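Local coordinates for migration inhibitory factor (Trichinella spiralis, PDB 1HFO), which is a nematode member of the macrophage migration inhibitory factor family, cytokine-like proteins that assemble as trimers of beta-alpha-beta subunits, at residues 45-50 with 54-59; 81-86 with 92-97. All blocks are in the same frame, centred on the assembly; numbering follows the deposited sequence.

Contact 1: 45-50 with 54-59; sequences QQLSFG and NPAAFG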
loop_
_atom_site.group_PDB
_atom_site.type_symbol
_atom_site.label_atom_id
_atom_site.label_comp_id
_atom_site.label_asym_id
_atom_site.label_seq_id
_atom_site.Cartn_x
_atom_site.Cartn_y
_atom_site.Cartn_z
ATOM N N GLN A 45 -5.011 6.670 11.338
ATOM C CA GLN A 45 -3.603 6.445 11.081
ATOM C C GLN A 45 -2.771 7.655 11.492
ATOM O O GLN A 45 -3.262 8.786 11.559
ATOM C CB GLN A 45 -3.369 6.168 9.599
ATOM C CG GLN A 45 -3.985 4.878 9.087
ATOM C CD GLN A 45 -3.423 3.649 9.750
ATOM O OE1 GLN A 45 -2.270 3.272 9.531
ATOM N NE2 GLN A 45 -4.236 3.011 10.566
ATOM N N GLN A 46 -1.506 7.391 11.783
ATOM C CA GLN A 46 -0.578 8.442 12.139
ATOM C C GLN A 46 -0.143 8.922 10.780
ATOM O O GLN A 46 0.585 8.230 10.061
ATOM C CB GLN A 46 0.595 7.861 12.913
ATOM C CG GLN A 46 0.213 7.401 14.303
ATOM C CD GLN A 46 0.034 8.579 15.248
ATOM O OE1 GLN A 46 0.930 9.418 15.373
ATOM N NE2 GLN A 46 -1.111 8.644 15.921
ATOM N N LEU A 47 -0.605 10.104 10.418
ATOM C CA LEU A 47 -0.297 10.664 9.117
ATOM C C LEU A 47 -0.103 12.167 9.181
ATOM O O LEU A 47 -0.934 12.880 9.739
ATOM C CB LEU A 47 -1.435 10.345 8.137
ATOM C CG LEU A 47 -1.307 10.976 6.750
ATOM C CD1 LEU A 47 -0.211 10.251 5.985
ATOM C CD2 LEU A 47 -2.619 10.887 5.997
ATOM N N SER A 48 0.991 12.643 8.599
ATOM C CA SER A 48 1.275 14.060 8.570
ATOM C C SER A 48 1.349 14.476 7.113
ATOM O O SER A 48 1.898 13.759 6.266
ATOM C CB SER A 48 2.597 14.357 9.274
ATOM O OG SER A 48 3.691 14.009 8.450
ATOM N N PHE A 49 0.774 15.629 6.816
ATOM C CA PHE A 49 0.766 16.143 5.469
ATOM C C PHE A 49 1.182 17.607 5.552
ATOM O O PHE A 49 0.601 18.380 6.319
ATOM C CB PHE A 49 -0.637 15.980 4.877
ATOM C CG PHE A 49 -0.701 16.195 3.399
ATOM C CD1 PHE A 49 -0.454 17.442 2.855
ATOM C CD2 PHE A 49 -1.002 15.137 2.543
ATOM C CE1 PHE A 49 -0.500 17.647 1.479
ATOM C CE2 PHE A 49 -1.054 15.327 1.180
ATOM C CZ PHE A 49 -0.801 16.586 0.637
ATOM N N GLY A 50 2.208 17.977 4.785
ATOM C CA GLY A 50 2.674 19.350 4.804
ATOM C C GLY A 50 3.120 19.771 6.190
ATOM O O GLY A 50 3.033 20.947 6.553
ATOM N N ASN A 54 -3.257 17.495 10.731
ATOM C CA ASN A 54 -4.669 17.796 10.506
ATOM C C ASN A 54 -5.193 16.830 9.451
ATOM O O ASN A 54 -4.410 16.269 8.690
ATOM C CB ASN A 54 -4.856 19.238 10.032
ATOM C CG ASN A 54 -4.651 20.246 11.154
ATOM O OD1 ASN A 54 -4.974 19.968 12.305
ATOM N ND2 ASN A 54 -4.131 21.421 10.818
ATOM N N PRO A 55 -6.524 16.629 9.393
ATOM C CA PRO A 55 -7.135 15.722 8.419
ATOM C C PRO A 55 -6.469 15.721 7.041
ATOM O O PRO A 55 -6.373 16.751 6.369
ATOM C CB PRO A 55 -8.582 16.205 8.370
ATOM C CG PRO A 55 -8.828 16.561 9.804
ATOM C CD PRO A 55 -7.565 17.312 10.189
ATOM N N ALA A 56 -6.046 14.531 6.620
ATOM C CA ALA A 56 -5.369 14.324 5.351
ATOM C C ALA A 56 -5.512 12.853 4.990
ATOM O O ALA A 56 -5.941 12.055 5.819
ATOM C CB ALA A 56 -3.885 14.660 5.491
ATOM N N ALA A 57 -5.106 12.514 3.769
ATOM C CA ALA A 57 -5.142 11.134 3.285
ATOM C C ALA A 57 -4.337 10.979 2.002
ATOM O O ALA A 57 -4.051 11.946 1.311
ATOM C CB ALA A 57 -6.600 10.697 3.037
ATOM N N PHE A 58 -3.955 9.744 1.689
ATOM C CA PHE A 58 -3.259 9.482 0.442
ATOM C C PHE A 58 -3.741 8.084 0.108
ATOM O O PHE A 58 -4.024 7.285 1.014
ATOM C CB PHE A 58 -1.731 9.525 0.621
ATOM C CG PHE A 58 -1.167 8.363 1.391
ATOM C CD1 PHE A 58 -0.756 7.212 0.725
ATOM C CD2 PHE A 58 -1.007 8.430 2.767
ATOM C CE1 PHE A 58 -0.186 6.145 1.426
ATOM C CE2 PHE A 58 -0.436 7.363 3.481
ATOM C CZ PHE A 58 -0.027 6.223 2.806
ATOM N N GLY A 59 -3.867 7.815 -1.180
ATOM C CA GLY A 59 -4.340 6.501 -1.573
ATOM C C GLY A 59 -3.995 6.184 -2.997
ATOM O O GLY A 59 -3.287 6.930 -3.670
#

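Contact 2: 81-86 with 92-97; sequences DHLNTK and NRMYIH. Unlike the reference sequence in segment 81-86: Thr85 (reference Lys).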
loop_
_atom_site.group_PDB
_atom_site.type_symbol
_atom_site.label_atom_id
_atom_site.label_comp_id
_atom_site.label_asym_id
_atom_site.label_seq_id
_atom_site.Cartn_x
_atom_site.Cartn_y
_atom_site.Cartn_z
ATOM N N ASP A 81 -13.590 15.577 -5.020
ATOM C CA ASP A 81 -14.857 16.180 -4.613
ATOM C C ASP A 81 -15.584 15.182 -3.709
ATOM O O ASP A 81 -16.063 15.524 -2.627
ATOM C CB ASP A 81 -15.709 16.509 -5.844
ATOM C CG ASP A 81 -17.168 16.762 -5.495
ATOM O OD1 ASP A 81 -17.438 17.641 -4.646
ATOM O OD2 ASP A 81 -18.045 16.077 -6.071
ATOM N N HIS A 82 -15.620 13.926 -4.139
ATOM C CA HIS A 82 -16.276 12.882 -3.372
ATOM C C HIS A 82 -15.673 12.706 -1.976
ATOM O O HIS A 82 -16.384 12.686 -0.976
ATOM C CB HIS A 82 -16.209 11.561 -4.160
ATOM C CG HIS A 82 -16.786 10.399 -3.423
ATOM N ND1 HIS A 82 -18.137 10.268 -3.187
ATOM C CD2 HIS A 82 -16.192 9.351 -2.810
ATOM C CE1 HIS A 82 -18.348 9.190 -2.454
ATOM N NE2 HIS A 82 -17.185 8.618 -2.211
ATOM N N LEU A 83 -14.348 12.579 -1.894
ATOM C CA LEU A 83 -13.706 12.400 -0.605
ATOM C C LEU A 83 -13.858 13.624 0.331
ATOM O O LEU A 83 -14.063 13.473 1.535
ATOM C CB LEU A 83 -12.225 12.058 -0.830
ATOM C CG LEU A 83 -12.033 10.733 -1.593
ATOM C CD1 LEU A 83 -10.567 10.576 -2.002
ATOM C CD2 LEU A 83 -12.458 9.560 -0.715
ATOM N N ASN A 84 -13.737 14.821 -0.229
ATOM C CA ASN A 84 -13.895 16.041 0.559
ATOM C C ASN A 84 -15.321 16.069 1.134
ATOM O O ASN A 84 -15.530 16.385 2.301
ATOM C CB ASN A 84 -13.660 17.259 -0.343
ATOM C CG ASN A 84 -13.929 18.568 0.363
ATOM O OD1 ASN A 84 -14.652 19.421 -0.154
ATOM N ND2 ASN A 84 -13.348 18.737 1.544
ATOM N N THR A 85 -16.298 15.703 0.314
ATOM C CA THR A 85 -17.690 15.694 0.758
ATOM C C THR A 85 -18.017 14.655 1.831
ATOM O O THR A 85 -18.743 14.944 2.782
ATOM C CB THR A 85 -18.634 15.480 -0.440
ATOM O OG1 THR A 85 -18.478 16.563 -1.366
ATOM C CG2 THR A 85 -20.093 15.400 0.019
ATOM N N LYS A 86 -17.479 13.443 1.692
ATOM C CA LYS A 86 -17.769 12.370 2.641
ATOM C C LYS A 86 -16.925 12.310 3.903
ATOM O O LYS A 86 -17.402 11.883 4.960
ATOM C CB LYS A 86 -17.669 11.014 1.935
ATOM C CG LYS A 86 -18.636 10.822 0.794
ATOM C CD LYS A 86 -20.095 10.839 1.258
ATOM C CE LYS A 86 -21.022 10.715 0.056
ATOM N NZ LYS A 86 -22.462 10.776 0.474
ATOM N N ASN A 92 -6.393 19.884 -0.785
ATOM C CA ASN A 92 -4.949 20.071 -0.878
ATOM C C ASN A 92 -4.198 19.251 0.161
ATOM O O ASN A 92 -2.988 19.419 0.325
ATOM C CB ASN A 92 -4.548 21.555 -0.750
ATOM C CG ASN A 92 -5.060 22.219 0.525
ATOM O OD1 ASN A 92 -5.430 21.567 1.502
ATOM N ND2 ASN A 92 -5.059 23.550 0.517
ATOM N N ARG A 93 -4.914 18.366 0.861
ATOM C CA ARG A 93 -4.305 17.506 1.861
ATOM C C ARG A 93 -4.555 16.041 1.533
ATOM O O ARG A 93 -4.653 15.213 2.422
ATOM C CB ARG A 93 -4.826 17.818 3.257
ATOM C CG ARG A 93 -4.355 19.186 3.761
ATOM C CD ARG A 93 -4.829 19.446 5.171
ATOM N NE ARG A 93 -4.158 18.622 6.166
ATOM C CZ ARG A 93 -2.866 18.710 6.470
ATOM N NH1 ARG A 93 -2.091 19.599 5.846
ATOM N NH2 ARG A 93 -2.351 17.916 7.403
ATOM N N MET A 94 -4.653 15.757 0.240
ATOM C CA MET A 94 -4.860 14.385 -0.232
ATOM C C MET A 94 -4.111 14.105 -1.526
ATOM O O MET A 94 -4.043 14.942 -2.426
ATOM C CB MET A 94 -6.346 14.106 -0.471
ATOM C CG MET A 94 -7.183 14.067 0.776
ATOM S SD MET A 94 -8.855 13.509 0.380
ATOM C CE MET A 94 -9.488 14.907 -0.481
ATOM N N TYR A 95 -3.537 12.904 -1.614
ATOM C CA TYR A 95 -2.851 12.490 -2.822
ATOM C C TYR A 95 -3.493 11.191 -3.272
ATOM O O TYR A 95 -3.835 10.356 -2.440
ATOM C CB TYR A 95 -1.383 12.166 -2.561
ATOM C CG TYR A 95 -0.453 13.341 -2.507
ATOM C CD1 TYR A 95 -0.404 14.268 -3.545
ATOM C CD2 TYR A 95 0.428 13.488 -1.443
ATOM C CE1 TYR A 95 0.519 15.326 -3.516
ATOM C CE2 TYR A 95 1.352 14.534 -1.406
ATOM C CZ TYR A 95 1.390 15.444 -2.441
ATOM O OH TYR A 95 2.307 16.479 -2.392
ATOM N N ILE A 96 -3.630 11.031 -4.578
ATOM C CA ILE A 96 -4.147 9.786 -5.128
ATOM C C ILE A 96 -3.222 9.341 -6.262
ATOM O O ILE A 96 -2.985 10.085 -7.213
ATOM C CB ILE A 96 -5.583 9.924 -5.689
ATOM C CG1 ILE A 96 -6.552 10.279 -4.558
ATOM C CG2 ILE A 96 -5.990 8.597 -6.383
ATOM C CD1 ILE A 96 -6.490 9.364 -3.342
ATOM N N HIS A 97 -2.696 8.123 -6.153
ATOM C CA HIS A 97 -1.837 7.597 -7.189
ATOM C C HIS A 97 -2.684 6.751 -8.124
ATOM O O HIS A 97 -3.315 5.781 -7.686
ATOM C CB HIS A 97 -0.735 6.707 -6.611
ATOM C CG HIS A 97 0.266 6.270 -7.639
ATOM N ND1 HIS A 97 1.067 5.160 -7.480
ATOM C CD2 HIS A 97 0.573 6.782 -8.855
ATOM C CE1 HIS A 97 1.824 5.008 -8.553
ATOM N NE2 HIS A 97 1.543 5.978 -9.403
#

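Contact 1: 45-50 with 54-59
Leu47 drives its two methyl groups into different parts of the 54-59 segment. CD2 rests on the backbone between Ala56 and Ala57, 3.5 Å from Ala56 O and 3.7 Å from Ala57 CA, while CD1 meets the Phe58 ring at its edge, near the ring plane, 3.8 Å from Phe58 CD2. With CG anti to the backbone N (chi1 175°), the leucine extends across to the other segment and forks there. Two residues further along strand 46-49, Phe49 CB touches Ala56 CB at 3.6 Å, and its ring carries on past the alanine methyl, which lies oblique to it. Ala56 CB also touches Leu47 CD2, at 4.0 Å. The side-chain contacts are apolar, and Leu47 CD2 also lies on the Ala56-Ala57 peptide. The polar backbone is tied from elsewhere: Asn8 ND2 bonds to Leu47 O and Asn54 O, Asn8 OD1 accepts from Ala56 N, and Arg93 bridges Phe49 O, Asn54 O and Pro55 O. Phe49 CA and Ala56 CA stand 6.4 Å apart, with the side chains filling the interval and no backbone pairing between the segments. Strand 46-49 instead forms an antiparallel ladder with a strand of the second subunit, whose His40 ring meets Phe58, whereas strand 57-63 lies in its own chain's sheet between strands 2-7 and 94-100.

Contact 2: 81-86 with 92-97
Helix 81-86 passes over strand 94-97 with the axes 10.9 Å apart and their N-to-C directions at 139°, and Leu83 and Met94 are the residues with the nearest CA atoms, 9.1 Å apart. Their side chains bridge that gap by crossing at a slant. The thioether of Met94 lies against the base of the leucine: SD is 3.9 Å from Leu83 CB and 4.1 Å from Leu83 CD1, and the terminal CE sits 4.0 Å from Leu83 CB. A bend at the last torsion of Met94 (chi3 -71°) brings CE up to the helix backbone, 4.3 Å from Asn84 N. Further along the strand, Ile96 CD1 approaches Leu83 CD1 more loosely, at 4.5 Å. Phe3 and Leu5 of strand 2-7 touch both Leu83 and Ile96, and Phe80 of the same helix packs on Met94 and Ile96, extending the apolar core around them. At the margin, Asn84 ND2 hydrogen-bonds to Ile89 O in the loop between helix and strand. Across the contact itself the packing is of sulfur and hydrocarbon, without directional bonds, consistent with a van der Waals and hydrophobic contact that joins helix 69-87 to strand 94-100 in the beta-alpha-beta unit.

Overall arrangement
Contact 1 and contact 2 follow one another along the chain, with centres 11 Å apart, and meet where strand 57-63 runs parallel to strand 94-100. There Gly59 N lies 2.8 Å from Tyr95 O and Gly59 O lies 2.8 Å from His97 N, both probable hydrogen bonds. Phe49 CE1 also packs on Asn92 O at 3.3 Å, and the Phe49 and Tyr95 rings meet with planes at about 35°. Contact 2 seats the helix on the sheet within the subunit, whereas contact 1 joins that sheet to strand 46-49, which pairs with the second subunit. Tyr95 and Ile96 pair with that subunit too, so both contacts border the trimer interface.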